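Local atomic coordinates of xylanase inhibitor TL-XI (Triticum aestivum, PDB entry 3G7M), a protein that inhibits xylanases noncompetitively and belongs to the small thaumatin-like proteins, a family associated with plant defence. Residues T4-C9 with R144-F149; A18-Q23 with S45-G50; P83-E88 with V109-K114; V100-K105 with A126-V131; C115-A120 with K136-A141. The protein carries 4 engineered substitutions. One frame throughout, in Å; residues are numbered along the deposited sequence.

Contact 1. Residues T4-C9 with R144-F149; sequences TITNRC and RLQIVF
Phe149 sets its ring atom CE2 against the CG2 methyl of Ile5, 3.4 Å away, the methyl arriving at a slant to the ring. The two belong to a parallel strand pair that brings the first and last strands of the thaumatin-like beta sandwich together. On this face Ile5 stands opposite Ile147 and Asn7 opposite Phe149, and Val13 and Val17 of strand 13-19 in the other sheet pack against it. The first torsion of Ile5 (chi1 -64°) swings CG2 toward the phenylalanine, while CG1 lies beside CG1 of Ile147, 3.9 Å off. Backbone bonds alternate down the pair: Thr4 O takes the amide of Ile147, Ile147 O that of Thr6, Thr6 O that of Phe149, and Phe149 O that of Arg8. The Thr6 N to Ile147 O bond, 2.7 Å long, is nearly straight at 178°. On the opposite face Gln146 stretches an extended chain over to Thr6 and donates from NE2 to OG1 (3.3 Å), with the hydroxyl in its amide plane; Thr6 OG1 also has a weak bond to Ser35 OG. With an alanine in place of Gln146, the Thr6 hydroxyl would probably lose this donor and a gap would open beside it. Arg8, also extended, brings the edge of its guanidinium to Val148, NH1 lying 4.0 Å from CG1. Asn7 OD1 closes an Asx turn by accepting from Cys9 N, while its ND2 donates to Phe11 O. Cys9 SG, in disulfide with Cys150, rests 3.7 Å from Phe149 CB.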
# COMPACT_ATOMS: atom_id res chain seq x y z
N THR A 4 1.25 8.99 -3.91
CA THR A 4 1.14 8.42 -5.25
C THR A 4 1.47 6.96 -5.14
O THR A 4 2.52 6.60 -4.62
CB THR A 4 2.10 9.14 -6.26
OG1 THR A 4 2.02 10.57 -6.10
CG2 THR A 4 1.77 8.78 -7.73
N ILE A 5 0.58 6.10 -5.62
CA ILE A 5 0.85 4.65 -5.69
C ILE A 5 1.01 4.20 -7.14
O ILE A 5 0.09 4.32 -7.94
CB ILE A 5 -0.24 3.82 -4.97
CG1 ILE A 5 -0.26 4.16 -3.47
CG2 ILE A 5 -0.06 2.33 -5.19
CD1 ILE A 5 -1.61 3.92 -2.84
N THR A 6 2.20 3.71 -7.47
CA THR A 6 2.57 3.39 -8.85
C THR A 6 2.74 1.88 -9.03
O THR A 6 3.33 1.19 -8.19
CB THR A 6 3.87 4.11 -9.26
OG1 THR A 6 3.73 5.53 -9.05
CG2 THR A 6 4.22 3.84 -10.71
N ASN A 7 2.21 1.38 -10.14
CA ASN A 7 2.37 -0.03 -10.51
C ASN A 7 3.40 -0.23 -11.62
O ASN A 7 3.15 0.15 -12.77
CB ASN A 7 1.02 -0.63 -10.91
CG ASN A 7 1.12 -2.07 -11.32
OD1 ASN A 7 1.99 -2.79 -10.84
ND2 ASN A 7 0.22 -2.49 -12.21
N ARG A 8 4.58 -0.78 -11.23
CA ARG A 8 5.67 -1.06 -12.19
C ARG A 8 5.83 -2.55 -12.58
O ARG A 8 6.81 -2.94 -13.23
CB ARG A 8 7.01 -0.42 -11.76
CG ARG A 8 7.12 1.04 -12.21
CD ARG A 8 8.53 1.69 -12.10
NE ARG A 8 8.53 3.00 -12.80
CZ ARG A 8 8.24 4.19 -12.23
NH1 ARG A 8 7.95 4.28 -10.93
NH2 ARG A 8 8.24 5.31 -12.98
N CYS A 9 4.84 -3.37 -12.21
CA CYS A 9 4.77 -4.76 -12.62
C CYS A 9 4.23 -4.92 -14.06
O CYS A 9 3.60 -4.01 -14.61
CB CYS A 9 3.88 -5.51 -11.65
SG CYS A 9 4.22 -5.07 -9.96
N ARG A 144 6.52 14.73 -1.08
CA ARG A 144 5.73 13.86 -1.93
C ARG A 144 6.04 12.38 -1.69
O ARG A 144 7.17 11.96 -1.91
CB ARG A 144 5.97 14.25 -3.40
CG ARG A 144 5.11 15.42 -3.79
CD ARG A 144 5.72 16.27 -4.88
NE ARG A 144 5.04 17.57 -4.89
CZ ARG A 144 5.50 18.67 -5.51
NH1 ARG A 144 6.65 18.63 -6.18
NH2 ARG A 144 4.81 19.80 -5.45
N LEU A 145 5.04 11.62 -1.24
CA LEU A 145 5.18 10.19 -0.98
C LEU A 145 4.88 9.32 -2.20
O LEU A 145 3.89 9.58 -2.94
CB LEU A 145 4.22 9.76 0.13
CG LEU A 145 4.60 10.08 1.58
CD1 LEU A 145 3.47 9.68 2.48
CD2 LEU A 145 5.86 9.30 1.97
N GLN A 146 5.71 8.27 -2.39
CA GLN A 146 5.54 7.32 -3.49
C GLN A 146 5.67 5.85 -3.05
O GLN A 146 6.67 5.46 -2.45
CB GLN A 146 6.50 7.63 -4.62
CG GLN A 146 6.12 6.97 -5.94
CD GLN A 146 6.94 7.49 -7.12
OE1 GLN A 146 7.96 8.18 -6.93
NE2 GLN A 146 6.49 7.16 -8.34
N ILE A 147 4.65 5.06 -3.35
CA ILE A 147 4.70 3.63 -3.19
C ILE A 147 4.81 3.01 -4.58
O ILE A 147 3.98 3.25 -5.45
CB ILE A 147 3.46 3.10 -2.52
CG1 ILE A 147 3.03 4.00 -1.36
CG2 ILE A 147 3.65 1.69 -2.08
CD1 ILE A 147 3.95 4.00 -0.16
N VAL A 148 5.85 2.22 -4.81
CA VAL A 148 6.01 1.55 -6.10
C VAL A 148 5.84 0.03 -5.89
O VAL A 148 6.40 -0.58 -4.94
CB VAL A 148 7.38 1.93 -6.82
CG1 VAL A 148 7.44 1.39 -8.24
CG2 VAL A 148 7.59 3.43 -6.83
N PHE A 149 5.06 -0.57 -6.78
CA PHE A 149 5.06 -2.03 -6.95
C PHE A 149 5.99 -2.42 -8.08
O PHE A 149 5.95 -1.82 -9.16
CB PHE A 149 3.64 -2.58 -7.22
CG PHE A 149 2.65 -2.25 -6.12
CD1 PHE A 149 2.64 -2.96 -4.95
CD2 PHE A 149 1.74 -1.20 -6.27
CE1 PHE A 149 1.77 -2.66 -3.97
CE2 PHE A 149 0.86 -0.91 -5.27
CZ PHE A 149 0.88 -1.65 -4.12
O HOH W 1 4.00 11.47 -4.88

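Contact 2. Residues A18-Q23 with S45-G50; sequences ALVLAQ and SQYIWG. Engineered in segment 18-23: Ala22 (natural residue His).
Ala18 and Tyr47 form the close-knit part of this contact, exchanging two backbone hydrogen bonds: Ala18 N to Tyr47 O at 2.9 Å and Tyr47 N to Ala18 O at 2.6 Å. The CB of buried Ala18 meets the edge of the Trp49 indole, 4.1 Å from CH2; the indole itself is held by a bond from NE1 to Gly67 O. One step on, Leu19 pairs with Gln46 without hydrogen bonds, their side chains side by side with the CG atoms 4.0 Å apart. These are neighbouring antiparallel strands, 13-19 and 44-52, in the six-stranded sheet of the thaumatin-like sandwich. At Leu19 the first strand gives out into a type I turn ending at the engineered Ala22, yet Val20 still packs firmly. Its amide bonds to Ser45 O from above the carbonyl plane, and its CG1 lies over one face of the Tyr47 ring, 3.9 Å from the centroid, in a CH-pi contact. With CG1 anti to the carbonyl carbon (chi1 -65°) that methyl comes over the ring, somewhat toward its rim, while CG2 turns to Ser45 OG. The loose side begins beyond it, where Leu21 and Ala22 are exposed and touch nothing of 45-50.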
# COMPACT_ATOMS: atom_id res chain seq x y z
N ALA A 18 -6.45 1.26 3.42
CA ALA A 18 -7.34 1.28 4.59
C ALA A 18 -6.64 1.86 5.84
O ALA A 18 -5.54 1.45 6.15
CB ALA A 18 -7.91 -0.12 4.88
N LEU A 19 -7.28 2.81 6.54
CA LEU A 19 -6.79 3.30 7.84
C LEU A 19 -6.80 2.20 8.90
O LEU A 19 -7.63 1.28 8.86
CB LEU A 19 -7.68 4.44 8.32
CG LEU A 19 -7.57 5.82 7.62
CD1 LEU A 19 -8.36 5.84 6.36
CD2 LEU A 19 -8.11 6.91 8.52
N VAL A 20 -5.88 2.27 9.86
CA VAL A 20 -5.60 1.13 10.75
C VAL A 20 -6.76 0.72 11.62
O VAL A 20 -6.88 -0.47 11.98
CB VAL A 20 -4.34 1.32 11.65
CG1 VAL A 20 -3.07 1.41 10.81
CG2 VAL A 20 -4.51 2.53 12.56
N LEU A 21 -7.60 1.69 11.97
CA LEU A 21 -8.65 1.43 12.95
C LEU A 21 -10.09 1.44 12.42
O LEU A 21 -11.05 1.36 13.20
CB LEU A 21 -8.51 2.37 14.15
CG LEU A 21 -7.16 2.33 14.87
CD1 LEU A 21 -7.20 3.28 16.03
CD2 LEU A 21 -6.79 0.93 15.33
N ALA A 22 -10.22 1.51 11.09
CA ALA A 22 -11.52 1.64 10.41
C ALA A 22 -11.93 0.31 9.82
O ALA A 22 -11.07 -0.48 9.42
CB ALA A 22 -11.43 2.70 9.31
N GLN A 23 -13.24 0.05 9.78
CA GLN A 23 -13.75 -1.23 9.26
C GLN A 23 -13.35 -1.50 7.80
O GLN A 23 -13.07 -2.65 7.45
CB GLN A 23 -15.28 -1.38 9.42
CG GLN A 23 -15.77 -1.58 10.87
CD GLN A 23 -17.29 -1.22 11.06
OE1 GLN A 23 -17.82 -0.30 10.40
NE2 GLN A 23 -17.98 -1.93 12.00
N SER A 45 -2.99 6.90 10.53
CA SER A 45 -2.15 5.98 9.76
C SER A 45 -3.01 5.08 8.87
O SER A 45 -4.18 4.81 9.18
CB SER A 45 -1.21 5.17 10.67
OG SER A 45 -1.88 4.73 11.85
N GLN A 46 -2.42 4.64 7.76
CA GLN A 46 -3.13 3.90 6.74
C GLN A 46 -2.31 2.69 6.37
O GLN A 46 -1.08 2.76 6.34
CB GLN A 46 -3.34 4.77 5.51
CG GLN A 46 -4.04 6.08 5.76
CD GLN A 46 -3.73 7.12 4.68
OE1 GLN A 46 -2.56 7.41 4.41
NE2 GLN A 46 -4.79 7.68 4.07
N TYR A 47 -2.99 1.57 6.08
CA TYR A 47 -2.34 0.39 5.52
C TYR A 47 -2.47 0.54 4.03
O TYR A 47 -3.53 1.00 3.54
CB TYR A 47 -3.04 -0.91 5.95
CG TYR A 47 -2.73 -1.38 7.35
CD1 TYR A 47 -1.40 -1.48 7.78
CD2 TYR A 47 -3.77 -1.73 8.24
CE1 TYR A 47 -1.10 -1.92 9.06
CE2 TYR A 47 -3.49 -2.17 9.54
CZ TYR A 47 -2.16 -2.26 9.95
OH TYR A 47 -1.88 -2.68 11.26
N ILE A 48 -1.40 0.15 3.31
CA ILE A 48 -1.40 0.22 1.86
C ILE A 48 -0.84 -1.09 1.38
O ILE A 48 0.26 -1.48 1.78
CB ILE A 48 -0.53 1.42 1.36
CG1 ILE A 48 -1.16 2.74 1.81
CG2 ILE A 48 -0.30 1.40 -0.17
CD1 ILE A 48 -0.28 3.92 1.67
N TRP A 49 -1.58 -1.78 0.52
CA TRP A 49 -1.10 -3.01 -0.09
C TRP A 49 -1.67 -3.21 -1.48
O TRP A 49 -2.72 -2.66 -1.79
CB TRP A 49 -1.46 -4.23 0.79
CG TRP A 49 -2.92 -4.57 0.81
CD1 TRP A 49 -3.55 -5.46 0.03
CD2 TRP A 49 -3.91 -4.02 1.69
NE1 TRP A 49 -4.89 -5.51 0.34
CE2 TRP A 49 -5.13 -4.63 1.36
CE3 TRP A 49 -3.87 -3.07 2.72
CZ2 TRP A 49 -6.33 -4.32 2.01
CZ3 TRP A 49 -5.05 -2.76 3.37
CH2 TRP A 49 -6.26 -3.38 3.01
N GLY A 50 -0.99 -4.01 -2.29
CA GLY A 50 -1.48 -4.37 -3.61
C GLY A 50 -2.14 -5.74 -3.67
O GLY A 50 -1.75 -6.66 -2.95

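Contact 3. Residues P83-E88 with V109-K114; sequences PTTMAE and VPMNLK. Engineered in segment 83-88: Thr84 (natural residue Val). Engineered in segment 109-114: Val109 (natural residue Leu), Asn112 (natural residue Asp).
Thr85, Met111 and Ala87 carry most of this buried contact, and the first two reach for each other tip to tip. The CG2 methyl of Thr85 lies 3.6 Å from SD of Met111; it stands anti to the backbone N, with OG1 at chi1 -58°. That same rotation turns OG1 toward the preceding part of the other segment, where it sits 2.8 Å from the carbonyl O of Val109, an engineered residue. Met111 runs out fully extended beyond CG (chi2 -175°), which carries SD to the Thr85 methyl and CE to the carbonyl O of Thr85; CE also packs on the Phe149 ring. Ala87 then fits its small side chain into the angle between two larger ones: CB is 3.8 Å from SD of Met111 and 3.9 Å from CD2 of Leu113. Replacing Met111 by an alanine is likely to open a gap in which the Thr85 methyl and Ala87 CB lose their shared neighbour and the Phe149 ring gains freedom to shift. No backbone pairing links the two strands, 86-88 and 111-114; their axes approach to 9.0 Å and run within 7° of each other. They belong to different sheets. Met111 and Leu113 also touch Val100, Leu113 touches Tyr98 and Ile147, and together they are part of the apolar filling of the two-sheet beta sandwich of thaumatin-like proteins.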
# COMPACT_ATOMS: atom_id res chain seq x y z
N PRO A 83 -0.69 -14.68 1.24
CA PRO A 83 0.34 -13.76 1.61
C PRO A 83 0.02 -12.38 1.08
O PRO A 83 -0.75 -12.25 0.10
CB PRO A 83 1.55 -14.33 0.89
CG PRO A 83 1.00 -15.01 -0.34
CD PRO A 83 -0.44 -15.29 -0.09
N THR A 84 0.60 -11.37 1.72
CA THR A 84 0.53 -10.01 1.22
C THR A 84 1.58 -9.10 1.84
O THR A 84 1.88 -9.19 3.03
CB THR A 84 -0.86 -9.38 1.43
OG1 THR A 84 -0.79 -7.99 1.04
CG2 THR A 84 -1.36 -9.50 2.89
N THR A 85 2.14 -8.22 1.02
CA THR A 85 3.13 -7.25 1.47
C THR A 85 2.40 -6.05 2.05
O THR A 85 1.52 -5.52 1.39
CB THR A 85 4.00 -6.79 0.32
OG1 THR A 85 4.63 -7.97 -0.27
CG2 THR A 85 5.08 -5.83 0.81
N MET A 86 2.75 -5.66 3.29
CA MET A 86 2.06 -4.58 4.02
C MET A 86 2.88 -3.33 4.25
O MET A 86 3.89 -3.33 5.01
CB MET A 86 1.56 -5.06 5.37
CG MET A 86 0.16 -5.56 5.34
SD MET A 86 -1.00 -4.23 5.05
CE MET A 86 -2.47 -5.01 5.75
N ALA A 87 2.42 -2.25 3.60
CA ALA A 87 2.98 -0.95 3.80
C ALA A 87 2.09 -0.12 4.74
O ALA A 87 0.85 -0.16 4.63
CB ALA A 87 3.12 -0.27 2.50
N GLU A 88 2.74 0.60 5.67
CA GLU A 88 2.05 1.48 6.65
C GLU A 88 2.54 2.92 6.52
O GLU A 88 3.73 3.20 6.49
CB GLU A 88 2.31 0.98 8.08
CG GLU A 88 1.17 1.15 9.06
CD GLU A 88 1.30 2.39 9.92
OE1 GLU A 88 0.97 2.32 11.13
OE2 GLU A 88 1.65 3.45 9.39
N VAL A 109 3.88 -9.01 -3.48
CA VAL A 109 4.34 -8.06 -4.48
C VAL A 109 5.53 -7.28 -3.84
O VAL A 109 5.43 -6.83 -2.69
CB VAL A 109 3.15 -7.13 -5.05
CG1 VAL A 109 3.65 -6.22 -6.10
CG2 VAL A 109 1.99 -7.91 -5.68
N PRO A 110 6.68 -7.17 -4.55
CA PRO A 110 7.81 -6.32 -4.03
C PRO A 110 7.46 -4.83 -3.95
O PRO A 110 6.82 -4.29 -4.86
CB PRO A 110 8.93 -6.56 -5.05
CG PRO A 110 8.21 -7.15 -6.29
CD PRO A 110 7.06 -7.91 -5.77
N MET A 111 7.87 -4.17 -2.88
CA MET A 111 7.51 -2.78 -2.73
C MET A 111 8.69 -1.85 -2.56
O MET A 111 9.74 -2.25 -2.07
CB MET A 111 6.57 -2.61 -1.55
CG MET A 111 5.14 -2.97 -1.80
SD MET A 111 4.18 -2.56 -0.34
CE MET A 111 2.64 -3.33 -0.84
N ASN A 112 8.50 -0.60 -2.94
CA ASN A 112 9.43 0.48 -2.61
C ASN A 112 8.67 1.72 -2.12
O ASN A 112 7.90 2.33 -2.90
CB ASN A 112 10.28 0.85 -3.83
CG ASN A 112 11.66 0.31 -3.76
OD1 ASN A 112 12.61 0.94 -4.22
ND2 ASN A 112 11.80 -0.89 -3.20
N LEU A 113 8.86 2.09 -0.85
CA LEU A 113 8.27 3.31 -0.30
C LEU A 113 9.32 4.39 -0.32
O LEU A 113 10.44 4.18 0.20
CB LEU A 113 7.78 3.09 1.12
CG LEU A 113 6.53 2.20 1.27
CD1 LEU A 113 6.84 0.70 1.03
CD2 LEU A 113 5.92 2.37 2.65
N LYS A 114 9.00 5.52 -0.94
CA LYS A 114 9.93 6.65 -0.96
C LYS A 114 9.29 8.04 -0.80
O LYS A 114 8.14 8.27 -1.18
CB LYS A 114 10.87 6.59 -2.18
CG LYS A 114 10.18 6.51 -3.53
CD LYS A 114 11.17 6.30 -4.68
CE LYS A 114 11.58 4.84 -4.75
NZ LYS A 114 12.43 4.60 -5.93

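Contact 4. Residues V100-K105 with A126-V131; sequences VTSTLK and AGCDVV
With CG lodged between its backbone N and carbonyl carbon (chi1 52°), Asp129 turns its carboxylate back onto Thr101, Ser102 and Thr103, while Thr101 sends OG1 out opposite its own amide (chi1 178°) to meet it. Thr101 OG1 donates to Asp129 OD2 at 2.7 Å, coming from above the carboxylate plane. The other oxygen, OD1, takes two donors from opposite faces of that plane: the amide N of Ser102, 2.7 Å away on the syn side, and the hydroxyl OG1 of Thr103 at 3.1 Å. Gln132 NE2 adds a further bond to OD2. Thr101 OG1 does double work, since it also accepts from Thr103 N in an ST turn, which bends the chain as it leaves strand 95-101.

The second knot is Ser102. Its OG accepts from Gly127 N at 2.8 Å and from Cys128 N at 3.1 Å, the latter nearly straight at 173°, and it is also bonded to Lys125 O. Gly127 takes up a positive phi here, and a CB would crowd the carbonyl of the residue before it. Cys128, joined by a disulfide to Cys123, puts SG near Val100 CG1, a thin apolar patch beside the polar ones. The contact thus fastens the loop between strands 121-123 and 135-139 to the end of strand 95-101 in the thaumatin-like fold. Hydrogen bonds from uncharged hydroxyls and amides to one carboxylate and one serine oxygen do most of this work, and as donors reach both carboxylate oxygens, Asp129 is probably held against rotation.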
# COMPACT_ATOMS: atom_id res chain seq x y z
N VAL A 100 7.14 -0.73 6.27
CA VAL A 100 6.70 -1.81 5.42
C VAL A 100 7.17 -3.07 6.05
O VAL A 100 8.18 -3.08 6.74
CB VAL A 100 7.28 -1.64 3.94
CG1 VAL A 100 8.82 -1.74 3.90
CG2 VAL A 100 6.59 -2.61 2.91
N THR A 101 6.43 -4.15 5.81
CA THR A 101 6.85 -5.51 6.21
C THR A 101 6.60 -6.56 5.14
O THR A 101 5.67 -6.44 4.36
CB THR A 101 6.16 -5.94 7.49
OG1 THR A 101 6.57 -7.29 7.80
CG2 THR A 101 4.65 -5.89 7.34
N SER A 102 7.41 -7.60 5.11
CA SER A 102 7.13 -8.75 4.27
C SER A 102 7.37 -10.03 5.10
O SER A 102 7.80 -11.07 4.61
CB SER A 102 7.95 -8.69 2.99
OG SER A 102 9.31 -8.80 3.30
N THR A 103 7.08 -9.93 6.39
CA THR A 103 7.25 -11.06 7.26
C THR A 103 5.97 -11.35 8.02
O THR A 103 5.66 -12.52 8.32
CB THR A 103 8.44 -10.87 8.20
OG1 THR A 103 9.50 -10.24 7.47
CG2 THR A 103 8.97 -12.22 8.76
N LEU A 104 5.21 -10.30 8.34
CA LEU A 104 4.05 -10.43 9.22
C LEU A 104 2.91 -11.19 8.57
O LEU A 104 2.30 -12.07 9.21
CB LEU A 104 3.59 -9.06 9.72
CG LEU A 104 2.18 -9.01 10.31
CD1 LEU A 104 2.13 -9.71 11.66
CD2 LEU A 104 1.67 -7.58 10.42
N LYS A 105 2.65 -10.85 7.29
CA LYS A 105 1.52 -11.41 6.56
C LYS A 105 2.01 -12.07 5.29
O LYS A 105 1.20 -12.42 4.41
CB LYS A 105 0.49 -10.31 6.19
CG LYS A 105 -0.47 -9.77 7.30
CD LYS A 105 -1.65 -10.70 7.53
CE LYS A 105 -2.54 -10.22 8.66
NZ LYS A 105 -3.28 -9.02 8.25
N ALA A 126 10.67 -11.45 0.36
CA ALA A 126 10.18 -11.72 1.71
C ALA A 126 11.32 -11.59 2.73
O ALA A 126 12.45 -12.09 2.51
CB ALA A 126 9.53 -13.11 1.77
N GLY A 127 11.01 -10.95 3.85
CA GLY A 127 11.98 -10.79 4.94
C GLY A 127 12.82 -9.53 4.81
O GLY A 127 13.98 -9.51 5.19
N CYS A 128 12.22 -8.48 4.27
CA CYS A 128 12.91 -7.23 4.01
C CYS A 128 13.12 -6.46 5.29
O CYS A 128 14.11 -5.76 5.47
CB CYS A 128 12.12 -6.40 3.00
SG CYS A 128 10.50 -5.82 3.55
N ASP A 129 12.15 -6.62 6.19
CA ASP A 129 12.20 -6.06 7.54
C ASP A 129 12.86 -7.03 8.54
O ASP A 129 12.29 -8.06 8.90
CB ASP A 129 10.79 -5.64 8.00
CG ASP A 129 9.73 -6.75 7.84
OD1 ASP A 129 9.52 -7.27 6.73
OD2 ASP A 129 9.07 -7.10 8.85
N VAL A 130 14.09 -6.71 8.95
CA VAL A 130 14.80 -7.51 9.92
C VAL A 130 14.07 -7.44 11.26
O VAL A 130 13.90 -8.45 11.94
CB VAL A 130 16.26 -7.03 10.05
CG1 VAL A 130 16.97 -7.75 11.17
CG2 VAL A 130 17.00 -7.27 8.74
N VAL A 131 13.63 -6.23 11.63
CA VAL A 131 12.88 -5.98 12.85
C VAL A 131 12.10 -4.70 12.64
O VAL A 131 12.58 -3.80 11.97
CB VAL A 131 13.83 -5.84 14.11
CG1 VAL A 131 14.62 -4.51 14.10
CG2 VAL A 131 13.04 -6.01 15.42

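Contact 5. Residues C115-A120 with K136-A141; sequences CSSGDA and KSCSAA
Cys115 and Cys138 are joined covalently: their SG atoms are 2.0 Å apart, and the C-S-S-C torsion of -71° gives the bridge a left-handed twist. Each sulfur stands anti to its own backbone N (chi1 -158° in Cys115, -168° in Cys138), so both side chains extend straight out to meet midway. The bridge is buried, unlike most of what surrounds it.

Van der Waals packing surrounds the bridge. Ser117 brings its CB to 3.4 Å from Cys138 SG, and the same CB lies 3.9 Å from CB of Ala140. A separate, steric point concerns Gly118, which passes directly across from Cys138, with 4.6 Å between the CA atoms; a side chain there would point into the strand and come up tight against Ser137 O.

Electrostatics play a smaller part. Lys136 bends at its second torsion, and its CB lies 4.1 Å from the backbone O of Asp119, with CG alongside. The Lys136 NZ remains 4.4 Å from Asp119 OD2, too far for a salt bridge, though the opposite charges may attract weakly. No hydrogen bond runs between the two segments; the Asp119 carbonyl is taken up by Tyr98 OH instead.

In the fold, Cys115 ends strand 111-115 of one sheet, whereas Cys138 sits on strand 135-139, an outermost strand of the other. The disulfide therefore stitches the two sheets of the thaumatin-like sandwich together at this border, with Tyr96 and Tyr98 of strand 95-101 packing against it and Ser143, ahead of strand 145-149, alongside.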
# COMPACT_ATOMS: atom_id res chain seq x y z
N CYS A 115 10.07 8.96 -0.23
CA CYS A 115 9.66 10.33 -0.07
C CYS A 115 10.64 11.27 -0.77
O CYS A 115 11.85 11.00 -0.79
CB CYS A 115 9.58 10.69 1.40
SG CYS A 115 8.51 12.09 1.69
N SER A 116 10.10 12.36 -1.33
CA SER A 116 10.91 13.35 -2.03
C SER A 116 11.85 14.11 -1.07
O SER A 116 12.80 14.76 -1.50
CB SER A 116 10.00 14.32 -2.79
OG SER A 116 9.10 14.99 -1.93
N SER A 117 11.57 13.98 0.23
CA SER A 117 12.37 14.57 1.29
C SER A 117 13.08 13.52 2.14
O SER A 117 14.02 13.83 2.91
CB SER A 117 11.47 15.44 2.19
OG SER A 117 10.93 16.47 1.39
N GLY A 118 12.65 12.27 1.99
CA GLY A 118 13.20 11.22 2.79
C GLY A 118 14.04 10.27 1.99
O GLY A 118 14.22 10.46 0.79
N ASP A 119 14.53 9.24 2.67
CA ASP A 119 15.33 8.23 2.05
C ASP A 119 14.46 7.07 1.64
O ASP A 119 13.41 6.83 2.20
CB ASP A 119 16.39 7.73 3.01
CG ASP A 119 17.37 8.79 3.36
OD1 ASP A 119 17.72 9.58 2.46
OD2 ASP A 119 17.80 8.86 4.52
N ALA A 120 14.94 6.33 0.65
CA ALA A 120 14.22 5.21 0.10
C ALA A 120 14.14 4.03 1.10
O ALA A 120 15.13 3.74 1.79
CB ALA A 120 14.89 4.79 -1.22
N LYS A 136 11.07 4.80 7.62
CA LYS A 136 11.84 6.01 7.47
C LYS A 136 10.91 7.20 7.71
O LYS A 136 9.67 7.04 7.62
CB LYS A 136 12.48 6.07 6.08
CG LYS A 136 13.66 5.11 5.87
CD LYS A 136 14.93 5.55 6.59
CE LYS A 136 16.07 4.52 6.46
NZ LYS A 136 17.41 5.18 6.81
N SER A 137 11.48 8.37 8.01
CA SER A 137 10.69 9.57 8.25
C SER A 137 10.90 10.60 7.13
O SER A 137 11.98 10.68 6.53
CB SER A 137 11.00 10.17 9.64
OG SER A 137 12.41 10.35 9.86
N CYS A 138 9.86 11.37 6.84
CA CYS A 138 9.88 12.41 5.82
C CYS A 138 9.25 13.66 6.40
O CYS A 138 8.14 13.59 6.94
CB CYS A 138 9.04 11.97 4.64
SG CYS A 138 9.35 13.04 3.30
N SER A 139 9.93 14.80 6.26
CA SER A 139 9.51 16.02 6.98
C SER A 139 9.75 17.25 6.10
O SER A 139 10.78 17.94 6.23
CB SER A 139 10.25 16.11 8.37
OG SER A 139 9.83 17.21 9.21
N ALA A 140 8.81 17.52 5.16
CA ALA A 140 8.88 18.84 4.48
C ALA A 140 7.51 19.51 4.28
O ALA A 140 6.44 18.85 4.37
CB ALA A 140 9.64 18.74 3.12
N ALA A 141 7.55 20.83 4.01
CA ALA A 141 6.33 21.60 3.77
C ALA A 141 5.55 21.10 2.54
O ALA A 141 4.31 21.02 2.60
CB ALA A 141 6.64 23.14 3.67

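From the N terminus, strand 3-7 meets the last strand, 145-149, so contact 1 closes a loop that takes in nearly the whole chain and encloses all the others. Contact 2 comes first within it, a short closure between neighbouring strands of the six-stranded sheet, complete before contact 3 opens. Contact 3 spans the sandwich, and contact 4 begins before it ends, so the two cross; contact 4 in turn crosses contact 5, which starts just after contact 3 closes. Strand 111-115 adjoins 145-149, joining contacts 1 and 3 in one sheet, while 86-91 lies between the strands of contacts 2 and 4. Contacts 3 and 5 bind sheet to sheet.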